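Local atomic coordinates of type II restriction enzyme AgeI (Thalassobius gelatinovorus, PDB entry 5DWA), a protein that cleaves double-stranded DNA after the first base of the sequence 5'-ACCGGT-3', as a type II restriction endonuclease. Residues L171-S176 and P221-N226; D177-S182 and G232-C237; D198-P203 and R212-T217. All blocks are in the same frame, centred on the assembly; numbering follows the deposited sequence.

How the contacts relate
All six segments belong to the BsaWI-type family region of this PD-(D/E)XK nuclease. Segments 171-176 and 177-182 are consecutive, running from the loop after strand 159-168 into helix 178-187. The two halves of contact 3 come next, in the long loop after strand 191-196; segments 221-226 and 232-237 then lead through helix 223-230 to strand 236-239. Contacts 1 and 2 therefore interlock along the chain, and contact 3 is nested inside both. The centre of contact 1 lies about 11 Å from those of contacts 2 and 3, which are about 19 Å apart. Contacts 1 and 3 meet the DNA, while contact 2 packs helix 178-187 against the turn that leads into strand 236-239.

Contact 1: L171-S176 and P221-N226; sequences LAERVS and PSDKRN. With nucleotides of chain D; nucleotides of chain C.
The carboxylates of Glu173 and Asp223 approach from opposite directions with their planes 70° apart, bringing Glu173 OE2 to 2.5 Å from Asp223 OD2. The other flat group, the Arg174 guanidinium, takes no part in this pair and faces the DNA: C2' of DC6 of chain C lies over one face and Leu171 O over the other, both toward the rim, and NH2 bonds a guanine N7 of the bound DNA.

Lys224 ties the two acids together. Its chain bends at chi3 (-77°) and again at chi4, curling the ammonium back to its neighbour Asp223, whose OD1 receives Lys224 NZ on the syn lone pair at 2.9 Å. Lys224 NZ also donates to Ala172 O at 3.0 Å, from above the carbonyl plane, and forms a salt bridge, with a weak hydrogen bond, to Glu173 OE2. A further bond runs from Lys224 NZ to OP2 of DG3 of chain D at 3.1 Å, so one ammonium serves both the protein acids and the DNA backbone. The methylenes on the way are packed as well: Leu171 CB lies 3.6 Å from Lys224 CD, and Val175 CG1 touches Lys224 CG. Tyr227 OH is hydrogen-bonded to Glu173 OE1.

The same phosphate is held from the helix end, where Asp223 N points nearly straight (165°) at OP1 of DG3, 3.0 Å away. Ser222 is the N-cap, its OG weakly accepting from Arg225 N. A salt-bridge network whose lysine also grips the phosphate thus sits at the N-terminus of helix 223-230, within the DNA-binding surface of the nuclease.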
loop_
_atom_site.group_PDB
_atom_site.type_symbol
_atom_site.label_atom_id
_atom_site.label_comp_id
_atom_site.label_asym_id
_atom_site.label_seq_id
_atom_site.Cartn_x
_atom_site.Cartn_y
_atom_site.Cartn_z
ATOM N N LEU A 171 -8.547 -0.186 -6.002
ATOM C CA LEU A 171 -8.865 -0.105 -4.581
ATOM C C LEU A 171 -7.977 -1.001 -3.724
ATOM O O LEU A 171 -7.433 -0.539 -2.718
ATOM C CB LEU A 171 -10.338 -0.446 -4.359
ATOM C CG LEU A 171 -11.332 0.489 -5.051
ATOM C CD1 LEU A 171 -12.768 0.099 -4.709
ATOM C CD2 LEU A 171 -11.061 1.958 -4.677
ATOM N N ALA A 172 -7.819 -2.265 -4.139
ATOM C CA ALA A 172 -7.117 -3.284 -3.342
ATOM C C ALA A 172 -7.510 -3.124 -1.880
ATOM O O ALA A 172 -8.692 -2.993 -1.584
ATOM C CB ALA A 172 -5.602 -3.192 -3.523
ATOM N N GLU A 173 -6.552 -3.114 -0.961
ATOM C CA GLU A 173 -6.906 -2.716 0.400
ATOM C C GLU A 173 -6.363 -1.329 0.684
ATOM O O GLU A 173 -6.447 -0.825 1.804
ATOM C CB GLU A 173 -6.386 -3.715 1.434
ATOM C CG GLU A 173 -7.208 -4.994 1.525
ATOM C CD GLU A 173 -8.677 -4.744 1.822
ATOM O OE1 GLU A 173 -9.020 -3.733 2.478
ATOM O OE2 GLU A 173 -9.500 -5.570 1.385
ATOM N N ARG A 174 -5.819 -0.710 -0.352
ATOM C CA ARG A 174 -5.253 0.621 -0.219
ATOM C C ARG A 174 -6.334 1.668 0.025
ATOM O O ARG A 174 -6.055 2.734 0.565
ATOM C CB ARG A 174 -4.433 0.956 -1.461
ATOM C CG ARG A 174 -3.078 0.273 -1.460
ATOM C CD ARG A 174 -2.332 0.509 -2.751
ATOM N NE ARG A 174 -2.830 -0.337 -3.826
ATOM C CZ ARG A 174 -3.708 0.044 -4.746
ATOM N NH1 ARG A 174 -4.171 1.293 -4.766
ATOM N NH2 ARG A 174 -4.108 -0.820 -5.669
ATOM N N VAL A 175 -7.577 1.355 -0.322
ATOM C CA VAL A 175 -8.659 2.295 -0.082
ATOM C C VAL A 175 -8.888 2.450 1.431
ATOM O O VAL A 175 -9.412 3.466 1.891
ATOM C CB VAL A 175 -9.955 1.864 -0.816
ATOM C CG1 VAL A 175 -10.474 0.538 -0.272
ATOM C CG2 VAL A 175 -11.028 2.953 -0.705
ATOM N N SER A 176 -8.478 1.447 2.205
ATOM C CA SER A 176 -8.558 1.544 3.658
ATOM C C SER A 176 -7.694 2.689 4.187
ATOM O O SER A 176 -7.987 3.250 5.248
ATOM C CB SER A 176 -8.148 0.220 4.308
ATOM O OG SER A 176 -8.952 -0.842 3.831
ATOM N N PRO A 221 -21.276 -8.640 -1.643
ATOM C CA PRO A 221 -20.339 -7.514 -1.551
ATOM C C PRO A 221 -18.915 -7.930 -1.226
ATOM O O PRO A 221 -18.679 -8.946 -0.579
ATOM C CB PRO A 221 -20.926 -6.671 -0.416
ATOM C CG PRO A 221 -21.634 -7.666 0.444
ATOM C CD PRO A 221 -22.209 -8.679 -0.503
ATOM N N SER A 222 -17.962 -7.138 -1.705
ATOM C CA SER A 222 -16.593 -7.245 -1.233
ATOM C C SER A 222 -16.488 -6.397 0.023
ATOM O O SER A 222 -17.413 -5.646 0.341
ATOM C CB SER A 222 -15.615 -6.756 -2.287
ATOM O OG SER A 222 -15.773 -5.357 -2.462
ATOM N N ASP A 223 -15.373 -6.490 0.736
ATOM C CA ASP A 223 -15.244 -5.701 1.954
ATOM C C ASP A 223 -15.233 -4.212 1.615
ATOM O O ASP A 223 -15.674 -3.387 2.410
ATOM C CB ASP A 223 -13.996 -6.105 2.741
ATOM C CG ASP A 223 -12.714 -5.869 1.981
ATOM O OD1 ASP A 223 -12.765 -5.626 0.758
ATOM O OD2 ASP A 223 -11.650 -5.947 2.623
ATOM N N LYS A 224 -14.767 -3.884 0.416
ATOM C CA LYS A 224 -14.752 -2.504 -0.039
ATOM C C LYS A 224 -16.155 -1.948 -0.238
ATOM O O LYS A 224 -16.416 -0.794 0.095
ATOM C CB LYS A 224 -13.936 -2.390 -1.322
ATOM C CG LYS A 224 -12.443 -2.410 -1.061
ATOM C CD LYS A 224 -11.692 -3.010 -2.199
ATOM C CE LYS A 224 -11.819 -4.510 -2.185
ATOM N NZ LYS A 224 -10.797 -5.146 -1.316
ATOM N N ARG A 225 -17.067 -2.753 -0.775
ATOM C CA ARG A 225 -18.437 -2.285 -0.934
ATOM C C ARG A 225 -19.069 -2.074 0.440
ATOM O O ARG A 225 -19.863 -1.153 0.632
ATOM C CB ARG A 225 -19.278 -3.258 -1.758
ATOM C CG ARG A 225 -20.705 -2.766 -1.980
ATOM C CD ARG A 225 -21.490 -3.675 -2.907
ATOM N NE ARG A 225 -20.959 -3.660 -4.265
ATOM C CZ ARG A 225 -21.402 -2.866 -5.235
ATOM N NH1 ARG A 225 -22.388 -2.005 -5.001
ATOM N NH2 ARG A 225 -20.849 -2.924 -6.436
ATOM N N ASN A 226 -18.696 -2.920 1.394
ATOM C CA ASN A 226 -19.178 -2.784 2.764
ATOM C C ASN A 226 -18.704 -1.477 3.409
ATOM O O ASN A 226 -19.437 -0.876 4.183
ATOM C CB ASN A 226 -18.737 -3.985 3.618
ATOM C CG ASN A 226 -19.479 -5.266 3.264
ATOM O OD1 ASN A 226 -20.610 -5.228 2.780
ATOM N ND2 ASN A 226 -18.846 -6.406 3.515
ATOM P P DG D 3 -12.172 -8.793 -0.694
ATOM O OP1 DG D 3 -13.450 -8.684 0.047
ATOM O OP2 DG D 3 -11.922 -7.936 -1.867
ATOM O "O5'" DG D 3 -10.956 -8.609 0.333
ATOM C "C5'" DG D 3 -10.902 -9.429 1.488
ATOM C "C4'" DG D 3 -9.474 -9.802 1.868
ATOM O "O4'" DG D 3 -8.846 -10.592 0.820
ATOM C "C3'" DG D 3 -8.525 -8.644 2.139
ATOM O "O3'" DG D 3 -7.634 -9.056 3.186
ATOM C "C2'" DG D 3 -7.795 -8.499 0.798
ATOM C "C1'" DG D 3 -7.643 -9.963 0.406
ATOM N N9 DG D 3 -7.498 -10.214 -1.029
ATOM C C8 DG D 3 -8.298 -9.740 -2.041
ATOM N N7 DG D 3 -7.954 -10.181 -3.223
ATOM C C5 DG D 3 -6.881 -11.033 -2.972
ATOM C C6 DG D 3 -6.099 -11.817 -3.861
ATOM O O6 DG D 3 -6.200 -11.918 -5.084
ATOM N N1 DG D 3 -5.112 -12.526 -3.194
ATOM C C2 DG D 3 -4.905 -12.499 -1.840
ATOM N N2 DG D 3 -3.899 -13.254 -1.380
ATOM N N3 DG D 3 -5.631 -11.772 -0.994
ATOM C C4 DG D 3 -6.599 -11.077 -1.629
ATOM P P DC C 6 -2.632 4.654 -6.437
ATOM O OP1 DC C 6 -3.701 5.174 -7.273
ATOM O OP2 DC C 6 -2.846 4.232 -5.042
ATOM O "O5'" DC C 6 -2.020 3.407 -7.224
ATOM C "C5'" DC C 6 -1.581 3.575 -8.538
ATOM C "C4'" DC C 6 -0.914 2.305 -9.005
ATOM O "O4'" DC C 6 0.190 1.982 -8.133
ATOM C "C3'" DC C 6 -1.803 1.074 -9.047
ATOM O "O3'" DC C 6 -1.475 0.351 -10.197
ATOM C "C2'" DC C 6 -1.415 0.306 -7.776
ATOM C "C1'" DC C 6 0.056 0.668 -7.623
ATOM N N1 DC C 6 0.523 0.715 -6.224
ATOM C C2 DC C 6 1.618 -0.051 -5.811
ATOM O O2 DC C 6 2.166 -0.822 -6.608
ATOM N N3 DC C 6 2.036 0.052 -4.526
ATOM C C4 DC C 6 1.433 0.895 -3.694
ATOM N N4 DC C 6 1.877 0.957 -2.437
ATOM C C5 DC C 6 0.344 1.706 -4.107
ATOM C C6 DC C 6 -0.071 1.592 -5.365
ATOM P P DA D 4 -7.042 -8.021 4.256
ATOM O OP1 DA D 4 -6.816 -8.817 5.490
ATOM O OP2 DA D 4 -7.885 -6.805 4.296
ATOM O "O5'" DA D 4 -5.623 -7.619 3.641
ATOM C "C5'" DA D 4 -4.532 -8.498 3.794
ATOM C "C4'" DA D 4 -3.373 -8.085 2.916
ATOM O "O4'" DA D 4 -3.626 -8.476 1.551
ATOM C "C3'" DA D 4 -3.082 -6.583 2.869
ATOM O "O3'" DA D 4 -1.705 -6.406 2.892
ATOM C "C2'" DA D 4 -3.624 -6.175 1.505
ATOM C "C1'" DA D 4 -3.238 -7.413 0.728
ATOM N N9 DA D 4 -3.884 -7.549 -0.555
ATOM C C8 DA D 4 -4.945 -6.837 -1.035
ATOM N N7 DA D 4 -5.311 -7.191 -2.241
ATOM C C5 DA D 4 -4.419 -8.209 -2.567
ATOM C C6 DA D 4 -4.255 -9.002 -3.717
ATOM N N6 DA D 4 -5.030 -8.904 -4.798
ATOM N N1 DA D 4 -3.267 -9.916 -3.706
ATOM C C2 DA D 4 -2.490 -10.019 -2.627
ATOM N N3 DA D 4 -2.544 -9.330 -1.493
ATOM C C4 DA D 4 -3.540 -8.434 -1.534
#

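Contact 2: D177-S182 and G232-C237; sequences DDIPAS and GDFSAC
Ser182 OG donates to Asp233 O at 2.6 Å, in the carbonyl plane; a chi1 of -175° sets the hydroxyl facing that carbonyl. The same Ser182 OG sits 3.3 Å from Phe234 CD1, approaching the ring obliquely. At the ring's edge, in its plane, is Asp178 CB, 3.9 Å from Phe234 CZ, while Ile179 CG1 comes within 4.2 Å of Phe234 CE2. Ile179 otherwise crosses the Asp233 carboxylate: Ile179 CG2 lies 3.6 Å from Asp233 CG, and Ile179 CD1 lies beside Asp233 OD2.

A second shell fixes these groups. Arg183 pairs with Asp233 OD1, Ser192 OG bonds the Ser182 hydroxyl, and the Asp178 carboxylate is bound by His166 and Lys168. His166 also meets Phe234 edge-to-face, and Val175, Leu194 and Ile228 pack on that ring too. With an alanine in place of this phenylalanine, a gap would probably open between helices 178-187 and 223-230, leaving His166 without its aromatic mate. These helices connect neighbouring parallel strands, 159-168 to 191-196 and 191-196 to 236-239, forming two successive beta-alpha-beta crossovers of the PD-(D/E)XK core.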
loop_
_atom_site.group_PDB
_atom_site.type_symbol
_atom_site.label_atom_id
_atom_site.label_comp_id
_atom_site.label_asym_id
_atom_site.label_seq_id
_atom_site.Cartn_x
_atom_site.Cartn_y
_atom_site.Cartn_z
ATOM N N ASP A 177 -6.649 3.042 3.438
ATOM C CA ASP A 177 -5.788 4.183 3.781
ATOM C C ASP A 177 -6.592 5.478 3.824
ATOM O O ASP A 177 -6.260 6.400 4.568
ATOM C CB ASP A 177 -4.641 4.375 2.773
ATOM C CG ASP A 177 -3.701 3.191 2.694
ATOM O OD1 ASP A 177 -3.885 2.207 3.441
ATOM O OD2 ASP A 177 -2.762 3.252 1.868
ATOM N N ASP A 178 -7.626 5.550 2.990
ATOM C CA ASP A 178 -8.441 6.759 2.866
ATOM C C ASP A 178 -9.534 6.865 3.909
ATOM O O ASP A 178 -10.070 7.938 4.128
ATOM C CB ASP A 178 -9.104 6.818 1.492
ATOM C CG ASP A 178 -8.105 6.941 0.370
ATOM O OD1 ASP A 178 -7.819 8.092 -0.036
ATOM O OD2 ASP A 178 -7.616 5.889 -0.098
ATOM N N ILE A 179 -9.891 5.756 4.543
ATOM C CA ILE A 179 -11.056 5.767 5.419
ATOM C C ILE A 179 -10.905 6.698 6.636
ATOM O O ILE A 179 -11.811 7.475 6.917
ATOM C CB ILE A 179 -11.401 4.336 5.881
ATOM C CG1 ILE A 179 -11.937 3.540 4.696
ATOM C CG2 ILE A 179 -12.424 4.356 7.001
ATOM C CD1 ILE A 179 -12.102 2.051 4.987
ATOM N N PRO A 180 -9.758 6.659 7.341
ATOM C CA PRO A 180 -9.703 7.599 8.472
ATOM C C PRO A 180 -9.760 9.064 8.029
ATOM O O PRO A 180 -10.473 9.840 8.651
ATOM C CB PRO A 180 -8.361 7.267 9.136
ATOM C CG PRO A 180 -8.109 5.832 8.762
ATOM C CD PRO A 180 -8.614 5.727 7.353
ATOM N N ALA A 181 -9.049 9.424 6.965
ATOM C CA ALA A 181 -9.131 10.785 6.437
ATOM C C ALA A 181 -10.567 11.130 6.070
ATOM O O ALA A 181 -11.051 12.218 6.369
ATOM C CB ALA A 181 -8.225 10.948 5.223
ATOM N N SER A 182 -11.249 10.194 5.424
ATOM C CA SER A 182 -12.598 10.440 4.952
ATOM C C SER A 182 -13.561 10.670 6.108
ATOM O O SER A 182 -14.391 11.575 6.060
ATOM C CB SER A 182 -13.080 9.278 4.085
ATOM O OG SER A 182 -14.351 9.568 3.537
ATOM N N GLY A 232 -20.575 3.489 5.559
ATOM C CA GLY A 232 -20.714 4.874 5.133
ATOM C C GLY A 232 -19.431 5.677 5.240
ATOM O O GLY A 232 -19.447 6.838 5.661
ATOM N N ASP A 233 -18.320 5.065 4.842
ATOM C CA ASP A 233 -17.002 5.670 5.026
ATOM C C ASP A 233 -16.701 6.814 4.048
ATOM O O ASP A 233 -15.705 7.509 4.220
ATOM C CB ASP A 233 -15.911 4.603 4.904
ATOM C CG ASP A 233 -15.863 3.673 6.102
ATOM O OD1 ASP A 233 -16.288 4.094 7.199
ATOM O OD2 ASP A 233 -15.389 2.526 5.944
ATOM N N PHE A 234 -17.548 6.995 3.034
ATOM C CA PHE A 234 -17.396 8.071 2.042
ATOM C C PHE A 234 -18.749 8.706 1.745
ATOM O O PHE A 234 -19.787 8.064 1.900
ATOM C CB PHE A 234 -16.774 7.547 0.730
ATOM C CG PHE A 234 -15.414 6.955 0.904
ATOM C CD1 PHE A 234 -14.283 7.750 0.833
ATOM C CD2 PHE A 234 -15.264 5.603 1.165
ATOM C CE1 PHE A 234 -13.024 7.207 1.017
ATOM C CE2 PHE A 234 -14.013 5.050 1.346
ATOM C CZ PHE A 234 -12.886 5.851 1.267
ATOM N N SER A 235 -18.737 9.965 1.314
ATOM C CA SER A 235 -19.976 10.669 0.990
ATOM C C SER A 235 -20.684 9.989 -0.169
ATOM O O SER A 235 -21.913 9.899 -0.207
ATOM C CB SER A 235 -19.700 12.133 0.641
ATOM O OG SER A 235 -19.084 12.806 1.719
ATOM N N ALA A 236 -19.878 9.527 -1.119
ATOM C CA ALA A 236 -20.358 8.860 -2.321
ATOM C C ALA A 236 -19.166 8.259 -3.033
ATOM O O ALA A 236 -18.035 8.668 -2.801
ATOM C CB ALA A 236 -21.082 9.820 -3.232
ATOM N N CYS A 237 -19.428 7.270 -3.880
ATOM C CA CYS A 237 -18.384 6.653 -4.679
ATOM C C CYS A 237 -18.784 6.693 -6.142
ATOM O O CYS A 237 -19.924 6.367 -6.498
ATOM C CB CYS A 237 -18.137 5.209 -4.223
ATOM S SG CYS A 237 -17.002 4.248 -5.280
#

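Contact 3: D198-P203 and R212-T217; sequences DVKSFP and RGELGT. With nucleotides of chain C; nucleotides of chain D.
Two irregular loop segments come together at Lys200 and Gly213, whose CA atoms are 4.4 Å apart, with Gly213 N donating in the carbonyl plane to a lone pair of Lys200 O at 3.3 Å. The Asp198 side chain adds a second bond. Asp198 OD1 accepts from Glu214 N at 2.8 Å, on the syn side and 23° out of the carboxylate plane. Gly213 CA, at a positive phi of 74°, lies against this carboxylate; a beta carbon there would collide with Asp198 OD2.

Two waters widen the grip of Asp198. One donates to Asp198 OD2 and to Arg212 O while accepting from Leu215 N, bridging three groups; the other lies between Asp198 OD1 and Glu214 OE1. Thr244 OG1 bonds Asp198 OD2 as well, and Leu215 CD1 passes 3.6 Å from Asp198 OD2, so the acid has both polar and apolar neighbours.

Lys200 crosses Glu214 obliquely, Lys200 CB lying 3.4 Å from Glu214 CG. A bend at chi2 (62°) followed by an extended tail carries the ammonium past Glu214 to the DNA, where Lys200 NZ bonds O4 of DT9 of chain C at 2.8 Å and lies 3.1 Å from N7 of DG8 of the same strand. Both are base-edge atoms of the major groove. Lys200 CE rests over one face of the Phe202 ring, offset toward the rim, and Phe202 CZ reaches C5 of DC2 of chain D at 3.6 Å.

Around the junction, Glu214 OE1 takes a bond from Ala172 N in the loop after strand 159-168, and Val199 packs on Ser64 and His68 of helix 63-78. Leu215 lies against Lys224 and Ile228, so the two arms of this one loop link the end of strand 191-196 to helix 223-230.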
loop_
_atom_site.group_PDB
_atom_site.type_symbol
_atom_site.label_atom_id
_atom_site.label_comp_id
_atom_site.label_asym_id
_atom_site.label_seq_id
_atom_site.Cartn_x
_atom_site.Cartn_y
_atom_site.Cartn_z
ATOM N N ASP A 198 -11.684 1.662 -10.492
ATOM C CA ASP A 198 -11.988 0.299 -10.028
ATOM C C ASP A 198 -11.312 -0.731 -10.931
ATOM O O ASP A 198 -11.958 -1.647 -11.443
ATOM C CB ASP A 198 -13.505 0.066 -9.976
ATOM C CG ASP A 198 -13.889 -1.236 -9.252
ATOM O OD1 ASP A 198 -13.069 -1.769 -8.473
ATOM O OD2 ASP A 198 -15.026 -1.712 -9.453
ATOM N N VAL A 199 -10.016 -0.545 -11.152
ATOM C CA VAL A 199 -9.246 -1.475 -11.970
ATOM C C VAL A 199 -8.869 -2.724 -11.186
ATOM O O VAL A 199 -8.247 -2.633 -10.124
ATOM C CB VAL A 199 -7.953 -0.833 -12.505
ATOM C CG1 VAL A 199 -7.046 -1.900 -13.157
ATOM C CG2 VAL A 199 -8.270 0.271 -13.495
ATOM N N LYS A 200 -9.248 -3.885 -11.712
ATOM C CA LYS A 200 -8.681 -5.158 -11.273
ATOM C C LYS A 200 -9.015 -6.234 -12.275
ATOM O O LYS A 200 -10.183 -6.576 -12.471
ATOM C CB LYS A 200 -9.180 -5.594 -9.894
ATOM C CG LYS A 200 -8.605 -6.941 -9.412
ATOM C CD LYS A 200 -7.079 -6.906 -9.266
ATOM C CE LYS A 200 -6.552 -8.208 -8.643
ATOM N NZ LYS A 200 -5.069 -8.178 -8.430
ATOM N N SER A 201 -7.987 -6.770 -12.915
ATOM C CA SER A 201 -8.144 -7.968 -13.728
ATOM C C SER A 201 -7.126 -8.983 -13.256
ATOM O O SER A 201 -6.046 -8.620 -12.794
ATOM C CB SER A 201 -7.963 -7.671 -15.216
ATOM O OG SER A 201 -6.591 -7.624 -15.562
ATOM N N PHE A 202 -7.471 -10.260 -13.372
ATOM C CA PHE A 202 -6.571 -11.316 -12.977
ATOM C C PHE A 202 -5.947 -11.845 -14.260
ATOM O O PHE A 202 -6.649 -12.371 -15.120
ATOM C CB PHE A 202 -7.308 -12.406 -12.198
ATOM C CG PHE A 202 -7.773 -11.961 -10.842
ATOM C CD1 PHE A 202 -7.015 -12.230 -9.717
ATOM C CD2 PHE A 202 -8.959 -11.258 -10.690
ATOM C CE1 PHE A 202 -7.436 -11.829 -8.460
ATOM C CE2 PHE A 202 -9.385 -10.851 -9.435
ATOM C CZ PHE A 202 -8.626 -11.138 -8.323
ATOM N N PRO A 203 -4.636 -11.640 -14.427
ATOM C CA PRO A 203 -4.010 -12.128 -15.652
ATOM C C PRO A 203 -3.787 -13.628 -15.556
ATOM O O PRO A 203 -3.657 -14.153 -14.444
ATOM C CB PRO A 203 -2.684 -11.367 -15.696
ATOM C CG PRO A 203 -2.341 -11.159 -14.254
ATOM C CD PRO A 203 -3.676 -10.926 -13.561
ATOM N N ARG A 212 -12.995 -6.795 -13.886
ATOM C CA ARG A 212 -14.257 -6.790 -13.165
ATOM C C ARG A 212 -14.243 -5.874 -11.947
ATOM O O ARG A 212 -15.281 -5.636 -11.340
ATOM C CB ARG A 212 -14.623 -8.216 -12.736
ATOM C CG ARG A 212 -14.804 -9.145 -13.915
ATOM C CD ARG A 212 -15.335 -10.499 -13.492
ATOM N NE ARG A 212 -15.601 -11.315 -14.672
ATOM C CZ ARG A 212 -14.686 -12.064 -15.279
ATOM N NH1 ARG A 212 -13.450 -12.127 -14.802
ATOM N NH2 ARG A 212 -15.007 -12.761 -16.362
ATOM N N GLY A 213 -13.068 -5.372 -11.581
ATOM C CA GLY A 213 -12.984 -4.516 -10.405
ATOM C C GLY A 213 -13.096 -5.272 -9.089
ATOM O O GLY A 213 -13.088 -6.504 -9.063
ATOM N N GLU A 214 -13.227 -4.531 -7.993
ATOM C CA GLU A 214 -13.123 -5.110 -6.659
ATOM C C GLU A 214 -14.272 -4.726 -5.734
ATOM O O GLU A 214 -14.133 -4.793 -4.513
ATOM C CB GLU A 214 -11.791 -4.697 -6.021
ATOM C CG GLU A 214 -10.587 -5.212 -6.781
ATOM C CD GLU A 214 -9.259 -4.732 -6.227
ATOM O OE1 GLU A 214 -8.815 -3.625 -6.600
ATOM O OE2 GLU A 214 -8.649 -5.478 -5.434
ATOM N N LEU A 215 -15.403 -4.335 -6.307
ATOM C CA LEU A 215 -16.528 -3.883 -5.503
ATOM C C LEU A 215 -17.661 -4.903 -5.378
ATOM O O LEU A 215 -18.646 -4.642 -4.696
ATOM C CB LEU A 215 -17.065 -2.559 -6.058
ATOM C CG LEU A 215 -16.190 -1.358 -5.690
ATOM C CD1 LEU A 215 -16.506 -0.127 -6.540
ATOM C CD2 LEU A 215 -16.367 -1.044 -4.199
ATOM N N GLY A 216 -17.524 -6.065 -6.012
ATOM C CA GLY A 216 -18.541 -7.098 -5.881
ATOM C C GLY A 216 -19.916 -6.619 -6.310
ATOM O O GLY A 216 -20.040 -5.776 -7.194
ATOM N N THR A 217 -20.955 -7.151 -5.674
ATOM C CA THR A 217 -22.327 -6.773 -5.983
ATOM C C THR A 217 -23.058 -6.483 -4.679
ATOM O O THR A 217 -22.576 -6.865 -3.620
ATOM C CB THR A 217 -23.063 -7.889 -6.743
ATOM O OG1 THR A 217 -23.171 -9.036 -5.891
ATOM C CG2 THR A 217 -22.315 -8.267 -8.023
ATOM P P DT C 9 2.217 -12.792 -12.042
ATOM O OP1 DT C 9 3.514 -13.269 -12.554
ATOM O OP2 DT C 9 0.952 -13.173 -12.717
ATOM O "O5'" DT C 9 2.127 -13.188 -10.507
ATOM C "C5'" DT C 9 3.125 -12.751 -9.624
ATOM C "C4'" DT C 9 2.683 -12.972 -8.202
ATOM O "O4'" DT C 9 1.487 -12.227 -7.953
ATOM C "C3'" DT C 9 2.341 -14.419 -7.842
ATOM O "O3'" DT C 9 3.313 -14.879 -6.930
ATOM C "C2'" DT C 9 0.922 -14.337 -7.220
ATOM C "C1'" DT C 9 0.793 -12.857 -6.920
ATOM N N1 DT C 9 -0.576 -12.302 -6.950
ATOM C C2 DT C 9 -1.083 -11.732 -5.815
ATOM O O2 DT C 9 -0.492 -11.735 -4.750
ATOM N N3 DT C 9 -2.319 -11.169 -5.966
ATOM C C4 DT C 9 -3.069 -11.098 -7.125
ATOM O O4 DT C 9 -4.170 -10.561 -7.164
ATOM C C5 DT C 9 -2.471 -11.704 -8.287
ATOM C C7 DT C 9 -3.196 -11.701 -9.601
ATOM C C6 DT C 9 -1.260 -12.254 -8.149
ATOM P P DG C 8 -1.306 -6.739 -12.930
ATOM O OP1 DG C 8 -0.885 -6.058 -14.180
ATOM O OP2 DG C 8 -2.741 -7.040 -12.724
ATOM O "O5'" DG C 8 -0.452 -8.067 -12.821
ATOM C "C5'" DG C 8 0.967 -7.965 -12.921
ATOM C "C4'" DG C 8 1.650 -8.937 -11.980
ATOM O "O4'" DG C 8 1.423 -8.545 -10.600
ATOM C "C3'" DG C 8 1.186 -10.369 -12.099
ATOM O "O3'" DG C 8 2.329 -11.192 -11.979
ATOM C "C2'" DG C 8 0.194 -10.524 -10.923
ATOM C "C1'" DG C 8 0.785 -9.602 -9.877
ATOM N N9 DG C 8 -0.185 -8.957 -9.000
ATOM C C8 DG C 8 -1.372 -8.366 -9.359
ATOM N N7 DG C 8 -1.996 -7.797 -8.348
ATOM C C5 DG C 8 -1.133 -7.984 -7.278
ATOM C C6 DG C 8 -1.261 -7.592 -5.931
ATOM O O6 DG C 8 -2.174 -6.943 -5.418
ATOM N N1 DG C 8 -0.173 -7.996 -5.162
ATOM C C2 DG C 8 0.913 -8.697 -5.636
ATOM N N2 DG C 8 1.884 -9.001 -4.744
ATOM N N3 DG C 8 1.037 -9.073 -6.898
ATOM C C4 DG C 8 -0.019 -8.691 -7.655
ATOM P P DC D 2 -14.210 -14.478 -4.855
ATOM O OP1 DC D 2 -15.638 -14.512 -4.454
ATOM O OP2 DC D 2 -13.832 -14.278 -6.271
ATOM O "O5'" DC D 2 -13.492 -13.356 -3.965
ATOM C "C5'" DC D 2 -13.968 -13.067 -2.659
ATOM C "C4'" DC D 2 -12.907 -12.360 -1.839
ATOM O "O4'" DC D 2 -11.622 -13.004 -2.036
ATOM C "C3'" DC D 2 -12.655 -10.902 -2.187
ATOM O "O3'" DC D 2 -12.009 -10.338 -1.089
ATOM C "C2'" DC D 2 -11.674 -11.052 -3.343
ATOM C "C1'" DC D 2 -10.768 -12.125 -2.752
ATOM N N1 DC D 2 -9.992 -12.928 -3.741
ATOM C C2 DC D 2 -8.923 -13.697 -3.281
ATOM O O2 DC D 2 -8.661 -13.685 -2.071
ATOM N N3 DC D 2 -8.213 -14.439 -4.167
ATOM C C4 DC D 2 -8.536 -14.422 -5.458
ATOM N N4 DC D 2 -7.802 -15.170 -6.294
ATOM C C5 DC D 2 -9.627 -13.641 -5.952
ATOM C C6 DC D 2 -10.321 -12.914 -5.066
HETATM O O HOH W 1 -16.232 -4.068 -9.188
HETATM O O HOH W 2 -10.403 -1.703 -7.882
#